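Local coordinates for protein putative neuraminyllactose-binding hemagglutinin homolog (Helicobacter pylori, PDB 3BGH) that is a putative outer-membrane lipoprotein adhesin that probably binds sialylated glycans of the neuraminyllactose type, although its function is not established, at residues 38-43 against 86-91; 66-71 against 203-208; 104-109 against 192-197; 132-137 against 207-212. All coordinates share one frame; numbering follows the deposited sequence.

Interaction 1: residues 38-43 against 86-91; sequences LVVLIE and SEIPQD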
loop_
_atom_site.group_PDB
_atom_site.type_symbol
_atom_site.label_atom_id
_atom_site.label_comp_id
_atom_site.label_asym_id
_atom_site.label_seq_id
_atom_site.Cartn_x
_atom_site.Cartn_y
_atom_site.Cartn_z
ATOM N N LEU A 38 26.126 -19.730 4.832
ATOM C CA LEU A 38 25.224 -19.872 3.660
ATOM C C LEU A 38 23.819 -19.263 3.929
ATOM O O LEU A 38 23.181 -19.619 4.930
ATOM C CB LEU A 38 25.063 -21.352 3.269
ATOM C CG LEU A 38 23.887 -21.714 2.342
ATOM C CD1 LEU A 38 24.082 -21.228 0.914
ATOM C CD2 LEU A 38 23.594 -23.209 2.325
ATOM N N VAL A 39 23.336 -18.380 3.046
ATOM C CA VAL A 39 21.943 -17.871 3.148
ATOM C C VAL A 39 21.068 -18.311 1.976
ATOM O O VAL A 39 21.487 -18.251 0.825
ATOM C CB VAL A 39 21.844 -16.321 3.316
ATOM C CG1 VAL A 39 22.929 -15.784 4.228
ATOM C CG2 VAL A 39 21.898 -15.630 1.999
ATOM N N VAL A 40 19.861 -18.756 2.275
ATOM C CA VAL A 40 18.897 -19.096 1.245
ATOM C C VAL A 40 18.096 -17.849 0.849
ATOM O O VAL A 40 17.534 -17.164 1.700
ATOM C CB VAL A 40 17.941 -20.182 1.736
ATOM C CG1 VAL A 40 16.905 -20.499 0.685
ATOM C CG2 VAL A 40 18.693 -21.414 2.065
ATOM N N LEU A 41 18.055 -17.556 -0.448
ATOM C CA LEU A 41 17.313 -16.412 -0.949
ATOM C C LEU A 41 16.160 -16.901 -1.791
ATOM O O LEU A 41 16.375 -17.621 -2.751
ATOM C CB LEU A 41 18.230 -15.535 -1.781
ATOM C CG LEU A 41 17.828 -14.073 -1.867
ATOM C CD1 LEU A 41 18.093 -13.451 -0.516
ATOM C CD2 LEU A 41 18.608 -13.365 -2.957
ATOM N N ILE A 42 14.942 -16.537 -1.411
ATOM C CA ILE A 42 13.725 -16.925 -2.133
ATOM C C ILE A 42 13.314 -15.789 -3.073
ATOM O O ILE A 42 13.574 -14.632 -2.766
ATOM C CB ILE A 42 12.593 -17.271 -1.157
ATOM C CG1 ILE A 42 13.021 -18.464 -0.318
ATOM C CG2 ILE A 42 11.313 -17.627 -1.879
ATOM C CD1 ILE A 42 11.939 -19.001 0.551
ATOM N N GLU A 43 12.722 -16.119 -4.226
ATOM C CA GLU A 43 12.377 -15.117 -5.226
ATOM C C GLU A 43 11.309 -14.214 -4.602
ATOM O O GLU A 43 10.331 -14.737 -4.081
ATOM C CB GLU A 43 11.863 -15.782 -6.524
ATOM C CG GLU A 43 11.737 -14.840 -7.771
ATOM C CD GLU A 43 11.349 -15.581 -9.086
ATOM O OE1 GLU A 43 10.304 -16.303 -9.114
ATOM O OE2 GLU A 43 12.071 -15.408 -10.106
ATOM N N SER A 86 9.302 -24.336 -0.456
ATOM C CA SER A 86 9.068 -25.768 -0.606
ATOM C C SER A 86 10.113 -26.444 -1.504
ATOM O O SER A 86 10.307 -27.658 -1.421
ATOM C CB SER A 86 7.654 -26.010 -1.151
ATOM O OG SER A 86 7.399 -25.205 -2.301
ATOM N N GLU A 87 10.782 -25.665 -2.356
ATOM C CA GLU A 87 11.852 -26.207 -3.211
ATOM C C GLU A 87 13.193 -26.327 -2.491
ATOM O O GLU A 87 14.191 -26.702 -3.113
ATOM C CB GLU A 87 12.058 -25.363 -4.472
ATOM C CG GLU A 87 10.830 -25.180 -5.355
ATOM C CD GLU A 87 11.099 -24.268 -6.561
ATOM O OE1 GLU A 87 12.206 -23.672 -6.658
ATOM O OE2 GLU A 87 10.193 -24.150 -7.419
ATOM N N ILE A 88 13.237 -25.999 -1.201
ATOM C CA ILE A 88 14.502 -26.080 -0.476
ATOM C C ILE A 88 14.724 -27.511 0.009
ATOM O O ILE A 88 13.937 -28.030 0.814
ATOM C CB ILE A 88 14.605 -25.076 0.698
ATOM C CG1 ILE A 88 14.457 -23.636 0.204
ATOM C CG2 ILE A 88 15.945 -25.233 1.412
ATOM C CD1 ILE A 88 14.098 -22.643 1.310
ATOM N N PRO A 89 15.780 -28.164 -0.508
ATOM C CA PRO A 89 16.164 -29.505 -0.058
ATOM C C PRO A 89 16.740 -29.531 1.365
ATOM O O PRO A 89 17.387 -28.566 1.805
ATOM C CB PRO A 89 17.224 -29.932 -1.084
ATOM C CG PRO A 89 17.779 -28.662 -1.624
ATOM C CD PRO A 89 16.653 -27.669 -1.589
ATOM N N GLN A 90 16.504 -30.648 2.056
ATOM C CA GLN A 90 16.975 -30.857 3.424
ATOM C C GLN A 90 18.453 -30.586 3.601
ATOM O O GLN A 90 18.859 -29.927 4.557
ATOM C CB GLN A 90 16.672 -32.279 3.878
ATOM C CG GLN A 90 15.379 -32.394 4.630
ATOM C CD GLN A 90 15.543 -32.184 6.132
ATOM O OE1 GLN A 90 14.709 -32.639 6.921
ATOM N NE2 GLN A 90 16.624 -31.511 6.536
ATOM N N ASP A 91 19.261 -31.106 2.684
ATOM C CA ASP A 91 20.693 -30.851 2.718
ATOM C C ASP A 91 20.984 -29.370 2.979
ATOM O O ASP A 91 21.877 -29.018 3.760
ATOM C CB ASP A 91 21.334 -31.247 1.399
ATOM C CG ASP A 91 22.830 -31.412 1.522
ATOM O OD1 ASP A 91 23.563 -30.394 1.710
ATOM O OD2 ASP A 91 23.266 -32.584 1.455
#

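Interaction 2: residues 66-71 against 203-208; sequences LQLSSF and VHITKE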
loop_
_atom_site.group_PDB
_atom_site.type_symbol
_atom_site.label_atom_id
_atom_site.label_comp_id
_atom_site.label_asym_id
_atom_site.label_seq_id
_atom_site.Cartn_x
_atom_site.Cartn_y
_atom_site.Cartn_z
ATOM N N LEU A 66 18.718 -10.844 -7.992
ATOM C CA LEU A 66 20.072 -11.088 -8.473
ATOM C C LEU A 66 21.014 -10.190 -7.715
ATOM O O LEU A 66 22.046 -10.641 -7.215
ATOM C CB LEU A 66 20.202 -10.864 -9.984
ATOM C CG LEU A 66 19.339 -11.712 -10.941
ATOM C CD1 LEU A 66 19.501 -11.179 -12.340
ATOM C CD2 LEU A 66 19.676 -13.207 -10.894
ATOM N N GLN A 67 20.630 -8.930 -7.590
ATOM C CA GLN A 67 21.391 -7.970 -6.841
ATOM C C GLN A 67 21.618 -8.332 -5.378
ATOM O O GLN A 67 22.689 -8.099 -4.842
ATOM C CB GLN A 67 20.737 -6.627 -6.943
ATOM C CG GLN A 67 20.792 -6.053 -8.345
ATOM C CD GLN A 67 21.234 -4.626 -8.301
ATOM O OE1 GLN A 67 20.404 -3.709 -8.222
ATOM N NE2 GLN A 67 22.555 -4.418 -8.274
ATOM N N LEU A 68 20.611 -8.881 -4.721
ATOM C CA LEU A 68 20.789 -9.301 -3.355
ATOM C C LEU A 68 21.723 -10.494 -3.267
ATOM O O LEU A 68 22.444 -10.639 -2.289
ATOM C CB LEU A 68 19.461 -9.601 -2.684
ATOM C CG LEU A 68 18.970 -8.320 -2.055
ATOM C CD1 LEU A 68 17.484 -8.450 -1.757
ATOM C CD2 LEU A 68 19.830 -7.956 -0.778
ATOM N N SER A 69 21.692 -11.359 -4.274
ATOM C CA SER A 69 22.699 -12.412 -4.353
ATOM C C SER A 69 24.095 -11.786 -4.518
ATOM O O SER A 69 24.995 -12.117 -3.746
ATOM C CB SER A 69 22.363 -13.428 -5.430
ATOM O OG SER A 69 21.230 -14.187 -5.031
ATOM N N SER A 70 24.246 -10.825 -5.436
ATOM C CA SER A 70 25.557 -10.167 -5.667
ATOM C C SER A 70 26.081 -9.439 -4.465
ATOM O O SER A 70 27.278 -9.497 -4.179
ATOM C CB SER A 70 25.531 -9.180 -6.817
ATOM O OG SER A 70 25.391 -9.889 -8.015
ATOM N N PHE A 71 25.188 -8.714 -3.796
ATOM C CA PHE A 71 25.515 -8.051 -2.554
ATOM C C PHE A 71 26.012 -9.064 -1.517
ATOM O O PHE A 71 27.032 -8.851 -0.872
ATOM C CB PHE A 71 24.288 -7.343 -2.006
ATOM C CG PHE A 71 24.531 -6.676 -0.703
ATOM C CD1 PHE A 71 25.149 -5.429 -0.657
ATOM C CD2 PHE A 71 24.157 -7.295 0.487
ATOM C CE1 PHE A 71 25.384 -4.789 0.574
ATOM C CE2 PHE A 71 24.387 -6.674 1.711
ATOM C CZ PHE A 71 25.000 -5.422 1.755
ATOM N N VAL A 203 18.705 0.231 -0.986
ATOM C CA VAL A 203 19.461 0.990 0.012
ATOM C C VAL A 203 19.106 0.564 1.432
ATOM O O VAL A 203 19.973 0.419 2.292
ATOM C CB VAL A 203 19.173 2.503 -0.085
ATOM C CG1 VAL A 203 19.725 3.237 1.131
ATOM C CG2 VAL A 203 19.779 3.114 -1.347
ATOM N N HIS A 204 17.822 0.397 1.708
ATOM C CA HIS A 204 17.416 0.066 3.053
ATOM C C HIS A 204 17.806 -1.363 3.375
ATOM O O HIS A 204 18.290 -1.610 4.443
ATOM C CB HIS A 204 15.915 0.314 3.262
ATOM C CG HIS A 204 15.561 1.762 3.425
ATOM N ND1 HIS A 204 14.655 2.209 4.364
ATOM C CD2 HIS A 204 15.989 2.864 2.763
ATOM C CE1 HIS A 204 14.549 3.522 4.277
ATOM N NE2 HIS A 204 15.345 3.947 3.310
ATOM N N ILE A 205 17.601 -2.299 2.458
ATOM C CA ILE A 205 17.979 -3.670 2.734
ATOM C C ILE A 205 19.495 -3.840 2.833
ATOM O O ILE A 205 19.966 -4.555 3.694
ATOM C CB ILE A 205 17.448 -4.664 1.716
ATOM C CG1 ILE A 205 15.969 -4.944 1.948
ATOM C CG2 ILE A 205 18.186 -6.013 1.872
ATOM C CD1 ILE A 205 15.324 -5.774 0.834
ATOM N N THR A 206 20.253 -3.196 1.953
ATOM C CA THR A 206 21.700 -3.359 1.993
ATOM C C THR A 206 22.218 -2.824 3.312
ATOM O O THR A 206 23.126 -3.424 3.887
ATOM C CB THR A 206 22.432 -2.648 0.840
ATOM O OG1 THR A 206 21.950 -1.299 0.751
ATOM C CG2 THR A 206 22.210 -3.376 -0.479
ATOM N N LYS A 207 21.649 -1.713 3.804
ATOM C CA LYS A 207 22.068 -1.198 5.108
ATOM C C LYS A 207 21.570 -2.076 6.257
ATOM O O LYS A 207 22.247 -2.173 7.308
ATOM C CB LYS A 207 21.704 0.271 5.312
ATOM C CG LYS A 207 22.536 1.180 4.408
ATOM C CD LYS A 207 21.970 2.607 4.264
ATOM C CE LYS A 207 22.875 3.437 3.321
ATOM N NZ LYS A 207 22.573 4.908 3.365
ATOM N N GLU A 208 20.428 -2.741 6.070
ATOM C CA GLU A 208 19.941 -3.616 7.120
ATOM C C GLU A 208 20.749 -4.896 7.259
ATOM O O GLU A 208 20.823 -5.448 8.334
ATOM C CB GLU A 208 18.453 -3.973 6.966
ATOM C CG GLU A 208 17.831 -4.528 8.264
ATOM C CD GLU A 208 17.964 -3.559 9.487
ATOM O OE1 GLU A 208 17.633 -3.988 10.616
ATOM O OE2 GLU A 208 18.379 -2.379 9.337
#

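Interaction 3: residues 104-109 against 192-197; sequences GNVAIL and KIMNQA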
loop_
_atom_site.group_PDB
_atom_site.type_symbol
_atom_site.label_atom_id
_atom_site.label_comp_id
_atom_site.label_asym_id
_atom_site.label_seq_id
_atom_site.Cartn_x
_atom_site.Cartn_y
_atom_site.Cartn_z
ATOM N N GLY A 104 5.362 -8.349 -0.421
ATOM C CA GLY A 104 4.779 -7.017 -0.387
ATOM C C GLY A 104 4.017 -6.595 -1.626
ATOM O O GLY A 104 3.517 -7.430 -2.386
ATOM N N ASN A 105 3.902 -5.284 -1.811
ATOM C CA ASN A 105 3.176 -4.741 -2.943
ATOM C C ASN A 105 3.531 -3.330 -3.155
ATOM O O ASN A 105 3.969 -2.624 -2.226
ATOM C CB ASN A 105 1.631 -4.823 -2.733
ATOM C CG ASN A 105 1.117 -3.723 -1.836
ATOM O OD1 ASN A 105 1.227 -3.814 -0.602
ATOM N ND2 ASN A 105 0.595 -2.657 -2.440
ATOM N N VAL A 106 3.332 -2.904 -4.390
ATOM C CA VAL A 106 3.463 -1.509 -4.750
ATOM C C VAL A 106 2.320 -1.159 -5.682
ATOM O O VAL A 106 1.977 -1.926 -6.578
ATOM C CB VAL A 106 4.873 -1.140 -5.313
ATOM C CG1 VAL A 106 5.181 -1.895 -6.563
ATOM C CG2 VAL A 106 4.961 0.361 -5.598
ATOM N N ALA A 107 1.686 -0.024 -5.431
ATOM C CA ALA A 107 0.569 0.415 -6.230
ATOM C C ALA A 107 0.794 1.857 -6.592
ATOM O O ALA A 107 1.406 2.605 -5.838
ATOM C CB ALA A 107 -0.714 0.243 -5.467
ATOM N N ILE A 108 0.329 2.234 -7.772
ATOM C CA ILE A 108 0.395 3.615 -8.194
ATOM C C ILE A 108 -1.038 4.199 -8.346
ATOM O O ILE A 108 -1.929 3.612 -8.969
ATOM C CB ILE A 108 1.319 3.762 -9.423
ATOM C CG1 ILE A 108 2.751 3.548 -8.936
ATOM C CG2 ILE A 108 1.192 5.148 -10.067
ATOM C CD1 ILE A 108 3.755 3.299 -9.959
ATOM N N LEU A 109 -1.258 5.318 -7.666
ATOM C CA LEU A 109 -2.491 6.082 -7.779
ATOM C C LEU A 109 -2.254 7.222 -8.745
ATOM O O LEU A 109 -1.207 7.852 -8.749
ATOM C CB LEU A 109 -2.890 6.633 -6.428
ATOM C CG LEU A 109 -3.529 5.669 -5.430
ATOM C CD1 LEU A 109 -2.585 4.562 -4.963
ATOM C CD2 LEU A 109 -3.984 6.478 -4.265
ATOM N N LYS A 192 9.326 6.333 -13.333
ATOM C CA LYS A 192 10.047 7.173 -12.347
ATOM C C LYS A 192 9.786 6.762 -10.920
ATOM O O LYS A 192 10.715 6.648 -10.127
ATOM C CB LYS A 192 9.678 8.649 -12.500
ATOM C CG LYS A 192 10.307 9.354 -13.717
ATOM C CD LYS A 192 10.198 10.852 -13.606
ATOM C CE LYS A 192 8.984 11.377 -14.366
ATOM N NZ LYS A 192 8.678 12.802 -13.974
ATOM N N ILE A 193 8.521 6.520 -10.600
ATOM C CA ILE A 193 8.123 6.129 -9.268
ATOM C C ILE A 193 8.730 4.789 -8.888
ATOM O O ILE A 193 9.289 4.651 -7.788
ATOM C CB ILE A 193 6.571 6.138 -9.128
ATOM C CG1 ILE A 193 6.087 7.600 -9.044
ATOM C CG2 ILE A 193 6.115 5.285 -7.940
ATOM C CD1 ILE A 193 4.591 7.817 -9.268
ATOM N N MET A 194 8.638 3.824 -9.812
ATOM C CA MET A 194 9.201 2.489 -9.624
ATOM C C MET A 194 10.731 2.524 -9.469
ATOM O O MET A 194 11.263 1.803 -8.640
ATOM C CB MET A 194 8.827 1.511 -10.770
ATOM C CG MET A 194 7.370 1.447 -11.177
ATOM S SD MET A 194 6.797 -0.243 -11.175
ATOM C CE MET A 194 6.640 -0.341 -9.402
ATOM N N ASN A 195 11.430 3.315 -10.286
ATOM C CA ASN A 195 12.871 3.465 -10.106
ATOM C C ASN A 195 13.201 3.979 -8.730
ATOM O O ASN A 195 14.143 3.500 -8.129
ATOM C CB ASN A 195 13.525 4.391 -11.147
ATOM C CG ASN A 195 13.561 3.774 -12.537
ATOM O OD1 ASN A 195 13.427 2.561 -12.690
ATOM N ND2 ASN A 195 13.706 4.605 -13.551
ATOM N N GLN A 196 12.450 4.973 -8.250
ATOM C CA GLN A 196 12.696 5.528 -6.931
ATOM C C GLN A 196 12.370 4.488 -5.885
ATOM O O GLN A 196 13.044 4.414 -4.889
ATOM C CB GLN A 196 11.848 6.760 -6.656
ATOM C CG GLN A 196 12.318 8.060 -7.240
ATOM C CD GLN A 196 11.405 9.229 -6.809
ATOM O OE1 GLN A 196 10.718 9.841 -7.640
ATOM N NE2 GLN A 196 11.382 9.516 -5.501
ATOM N N ALA A 197 11.349 3.664 -6.112
ATOM C CA ALA A 197 11.053 2.617 -5.142
ATOM C C ALA A 197 12.126 1.529 -5.140
ATOM O O ALA A 197 12.464 0.973 -4.081
ATOM C CB ALA A 197 9.653 2.010 -5.371
#

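Interaction 4: residues 132-137 against 207-212; sequences LNLNFV and KELSKK. With SO4 (sulfate ion), chain C; SO4 (sulfate ion), chain D.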
loop_
_atom_site.group_PDB
_atom_site.type_symbol
_atom_site.label_atom_id
_atom_site.label_comp_id
_atom_site.label_asym_id
_atom_site.label_seq_id
_atom_site.Cartn_x
_atom_site.Cartn_y
_atom_site.Cartn_z
ATOM N N LEU A 132 7.150 -3.158 1.555
ATOM C CA LEU A 132 7.868 -4.407 1.424
ATOM C C LEU A 132 8.327 -4.950 2.746
ATOM O O LEU A 132 8.861 -4.229 3.606
ATOM C CB LEU A 132 9.055 -4.236 0.511
ATOM C CG LEU A 132 8.765 -4.682 -0.912
ATOM C CD1 LEU A 132 7.741 -3.786 -1.585
ATOM C CD2 LEU A 132 10.062 -4.705 -1.730
ATOM N N ASN A 133 8.145 -6.246 2.897
ATOM C CA ASN A 133 8.596 -6.904 4.084
ATOM C C ASN A 133 9.621 -7.987 3.814
ATOM O O ASN A 133 9.323 -8.999 3.163
ATOM C CB ASN A 133 7.422 -7.524 4.800
ATOM C CG ASN A 133 7.776 -7.924 6.186
ATOM O OD1 ASN A 133 8.021 -7.060 7.057
ATOM N ND2 ASN A 133 7.832 -9.226 6.425
ATOM N N LEU A 134 10.822 -7.790 4.352
ATOM C CA LEU A 134 11.836 -8.831 4.362
ATOM C C LEU A 134 11.742 -9.722 5.621
ATOM O O LEU A 134 11.998 -9.247 6.718
ATOM C CB LEU A 134 13.207 -8.189 4.253
ATOM C CG LEU A 134 14.415 -9.125 4.132
ATOM C CD1 LEU A 134 14.239 -10.061 2.958
ATOM C CD2 LEU A 134 15.645 -8.295 3.935
ATOM N N ASN A 135 11.408 -11.014 5.447
ATOM C CA ASN A 135 11.390 -11.967 6.580
ATOM C C ASN A 135 12.692 -12.749 6.783
ATOM O O ASN A 135 13.271 -13.272 5.833
ATOM C CB ASN A 135 10.166 -12.915 6.529
ATOM C CG ASN A 135 8.945 -12.354 7.291
ATOM O OD1 ASN A 135 9.009 -11.278 7.871
ATOM N ND2 ASN A 135 7.851 -13.106 7.319
ATOM N N PHE A 136 13.156 -12.811 8.023
ATOM C CA PHE A 136 14.329 -13.593 8.380
ATOM C C PHE A 136 13.845 -14.885 9.017
ATOM O O PHE A 136 13.214 -14.869 10.068
ATOM C CB PHE A 136 15.247 -12.830 9.364
ATOM C CG PHE A 136 15.868 -11.581 8.803
ATOM C CD1 PHE A 136 17.245 -11.460 8.730
ATOM C CD2 PHE A 136 15.087 -10.506 8.391
ATOM C CE1 PHE A 136 17.830 -10.282 8.243
ATOM C CE2 PHE A 136 15.679 -9.326 7.880
ATOM C CZ PHE A 136 17.032 -9.222 7.797
ATOM N N VAL A 137 14.142 -16.006 8.375
ATOM C CA VAL A 137 13.572 -17.288 8.756
ATOM C C VAL A 137 14.649 -18.315 9.116
ATOM O O VAL A 137 15.645 -18.487 8.398
ATOM C CB VAL A 137 12.658 -17.856 7.638
ATOM C CG1 VAL A 137 11.985 -19.143 8.092
ATOM C CG2 VAL A 137 11.601 -16.843 7.201
ATOM N N LYS A 207 21.649 -1.713 3.804
ATOM C CA LYS A 207 22.068 -1.198 5.108
ATOM C C LYS A 207 21.570 -2.076 6.257
ATOM O O LYS A 207 22.247 -2.173 7.308
ATOM C CB LYS A 207 21.704 0.271 5.312
ATOM C CG LYS A 207 22.536 1.180 4.408
ATOM C CD LYS A 207 21.970 2.607 4.264
ATOM C CE LYS A 207 22.875 3.437 3.321
ATOM N NZ LYS A 207 22.573 4.908 3.365
ATOM N N GLU A 208 20.428 -2.741 6.070
ATOM C CA GLU A 208 19.941 -3.616 7.120
ATOM C C GLU A 208 20.749 -4.896 7.259
ATOM O O GLU A 208 20.823 -5.448 8.334
ATOM C CB GLU A 208 18.453 -3.973 6.966
ATOM C CG GLU A 208 17.831 -4.528 8.264
ATOM C CD GLU A 208 17.964 -3.559 9.487
ATOM O OE1 GLU A 208 17.633 -3.988 10.616
ATOM O OE2 GLU A 208 18.379 -2.379 9.337
ATOM N N LEU A 209 21.321 -5.378 6.167
ATOM C CA LEU A 209 22.010 -6.642 6.199
ATOM C C LEU A 209 23.523 -6.421 6.325
ATOM O O LEU A 209 24.286 -7.072 5.645
ATOM C CB LEU A 209 21.703 -7.453 4.939
ATOM C CG LEU A 209 20.284 -7.856 4.528
ATOM C CD1 LEU A 209 20.336 -8.617 3.209
ATOM C CD2 LEU A 209 19.645 -8.691 5.612
ATOM N N SER A 210 23.934 -5.499 7.196
ATOM C CA SER A 210 25.339 -5.230 7.474
ATOM C C SER A 210 26.016 -6.384 8.208
ATOM O O SER A 210 25.368 -7.292 8.760
ATOM C CB SER A 210 25.473 -3.989 8.349
ATOM O OG SER A 210 25.046 -4.285 9.676
ATOM N N LYS A 211 27.346 -6.310 8.212
ATOM C CA LYS A 211 28.229 -7.233 8.935
ATOM C C LYS A 211 27.858 -7.195 10.420
ATOM O O LYS A 211 27.620 -8.239 11.010
ATOM C CB LYS A 211 29.694 -6.816 8.682
ATOM C CG LYS A 211 30.821 -7.808 9.044
ATOM C CD LYS A 211 32.106 -6.977 9.474
ATOM C CE LYS A 211 33.428 -7.710 9.236
ATOM N NZ LYS A 211 34.620 -6.951 9.804
ATOM N N LYS A 212 27.749 -6.016 11.015
ATOM C CA LYS A 212 27.364 -5.958 12.437
ATOM C C LYS A 212 26.021 -6.680 12.738
ATOM O O LYS A 212 25.918 -7.444 13.703
ATOM C CB LYS A 212 27.343 -4.516 12.965
ATOM C CG LYS A 212 27.133 -4.443 14.499
ATOM C CD LYS A 212 27.500 -3.071 15.101
ATOM C CE LYS A 212 26.398 -2.065 14.816
ATOM N NZ LYS A 212 26.842 -0.635 14.594
HETATM S S SO4 C . 29.133 -3.853 6.116
HETATM O O1 SO4 C . 29.578 -2.492 5.854
HETATM O O2 SO4 C . 28.758 -3.924 7.532
HETATM O O3 SO4 C . 28.038 -4.163 5.214
HETATM O O4 SO4 C . 30.175 -4.852 5.850
HETATM S S SO4 D . 22.922 -0.779 14.704
HETATM O O1 SO4 D . 24.057 -0.409 13.863
HETATM O O2 SO4 D . 23.221 -1.955 15.543
HETATM O O3 SO4 D . 22.604 0.361 15.557
HETATM O O4 SO4 D . 21.742 -1.023 13.881
#

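Interaction 1: residues 38-43 against 86-91
Ile88 is the one residue of 86-91 that touches strand 38-43, and it meets both Val40 and Ile42 through its terminal methyl. The chain reaches it from a 3-10 turn that ends with Ser86 and Glu87. The carboxylate of Glu87 turns back to take a hydrogen bond at OE1 from the backbone N of Lys83, which ties this turn to the loop just after strand 78-82. At Ile88 the side chain is directed at the strand. CG1 stands anti to the carbonyl carbon (chi1 -59°) and the chain is extended beyond it (chi2 161°), which puts CD1 at the tip of the side chain. That tip meets Val40 tip to tip, CD1 of Ile88 lying 3.6 Å from CG1 of Val40. Ile42 is touched more lightly, with CD1 of Ile88 4.3 Å from CD1 of Ile42. No hydrogen bond crosses between the segments, and the 8.4 Å between the CA atoms of Val40 and Ile88 is bridged by aliphatic carbon alone. The carbonyl O of Ile88 accepts a hydrogen bond from Lys93 NZ. Pro89 then takes the N-cap position of helix 90-95, whose first turn begins with Gln90 and Asp91. Ile88 and Pro89 also touch Phe82 of strand 78-82, while Val40 and Ile42 lie against Val99 of strand 98-114. Leu41, whose side chain leaves the strand on the other side, packs instead on Phe65 and Leu68 of helix 54-73. In the sheet, strand 38-48 runs parallel to both its neighbours, 78-82 and 98-114.

Interaction 2: residues 66-71 against 203-208
The ring of Phe71 receives the CG2 methyl of Thr206 over one face, and this CH-pi contact is the densest part of the meeting between the two helices. CG2 of Thr206 lies 3.8 Å from the centroid of the Phe71 ring, 23° off its normal, and is shifted toward the rim at CD1 and CE1. The ring is brought there with its CG anti to the backbone N (chi1 178°), which sends it toward the other helix. Its far end continues to the backbone, where CZ of Phe71 is 3.5 Å from O of Thr206. The hydroxyl of Thr206 takes no part across the contact; it is hydrogen-bonded to the carbonyl O of Met202 within its own helix. A sparser, wholly aliphatic touch lies nearer the sheet, where Leu68 and Ile205 cross at about a right angle with CD2 of Leu68 3.7 Å from CG2 of Ile205. On the outer side, Thr206 is partly exposed and the exposed Lys207 is directed away from helix 66-71; a sulfate, probably from the crystallisation liquor, lies about 5 Å from the Phe71 side chain. Toward the sheet, Leu68 and Ile205 both rest on Met102 of strand 98-114, while Ile205 also meets Ile150 of strand 144-161.

Interaction 3: residues 104-109 against 192-197
Met194 curls back to bring its CE methyl onto Val106, with CE of Met194 3.6 Å from CG1 of Val106. Its chain starts with CG anti to the carbonyl carbon and then bends twice: chi2, at -128°, lies away from a staggered value, and chi3 turns the methyl back toward the strand. Val106 answers with CG1 placed between its backbone N and carbonyl carbon (chi1 61°). Strand 104-109 and helix 192-197 form two layers of an alpha/beta fold, their axes 10.2 Å apart at closest approach and their directions 149° apart, closer to antiparallel than to parallel. Val106 and Ile108 point to the helix; Asn105 and Ala107, on the sheet's other face, meet the second subunit, where Asn105 OD1 is hydrogen-bonded to Ser129 OG of that subunit. Ile108 and Ile193 share the same rotamer and slide past each other in opposite directions. In each, CG1 is anti to the carbonyl carbon and the chain is extended. Ile108 presents its long branch and Ile193 its short one, so that CD1 of Ile108 comes to 3.7 Å from CG2 of Ile193. The same CD1 of Ile108 also reaches CG of Met194 at 4.2 Å.

Interaction 4: residues 132-137 against 207-212
A single methyl, CD2 of Leu209, makes every direct contact with the strand: it lies 3.4 Å from CZ of Phe136 and 4.4 Å from CD2 of Leu134. Leu209 stands in the short break between helices 186-208 and 211-223, two consecutive helices that pack on the sheet of an alpha/beta fold, and is the first residue past the former to leave helical geometry. Its CG, anti to the carbonyl carbon (chi1 -58°), starts an extended chain that comes obliquely to the Phe136 ring, nearest CZ and CE1. The ring has further neighbours: an edge-to-face partner in His146, and Met214 of helix 211-223, which also touches Leu209. Leu134 rests on Ile205 of helix 186-208, so the strand reaches both helices at their junction. On the reverse face, Asn135 ND2 is hydrogen-bonded to the carbonyl O of Asp111 of the second subunit. The new helix starts at Ser210, an N-cap whose OG accepts from the backbone N of His213. Two sulfates, probably from the crystallisation liquor, lie nearby. One is held weakly by Lys212 NZ; the other meets the helix start, where N of Lys211 donates to its O2 at 2.9 Å with an N-H...O angle of 153°.

From the N terminus, strand 38-43 opens interaction 1, which closes at 86-91 after the chain has passed through 66-71. Interactions 1 and 2 therefore cross, and they touch where Leu41 meets Ser69. Interaction 1 is complete before 104-109 opens interaction 3 and 132-137 opens interaction 4. Helix 186-208 closes interaction 3, which falls wholly within the span of interaction 2, and then interaction 2 itself; the break after it closes interaction 4, which crosses interaction 3. Interaction 1 ties strand 38-48 to the connection before helix 90-95, interaction 2 joins helices 54-73 and 186-208, and interactions 3 and 4 bind the latter and its end to the sheet. The strands of 3 and 4 also meet the second subunit.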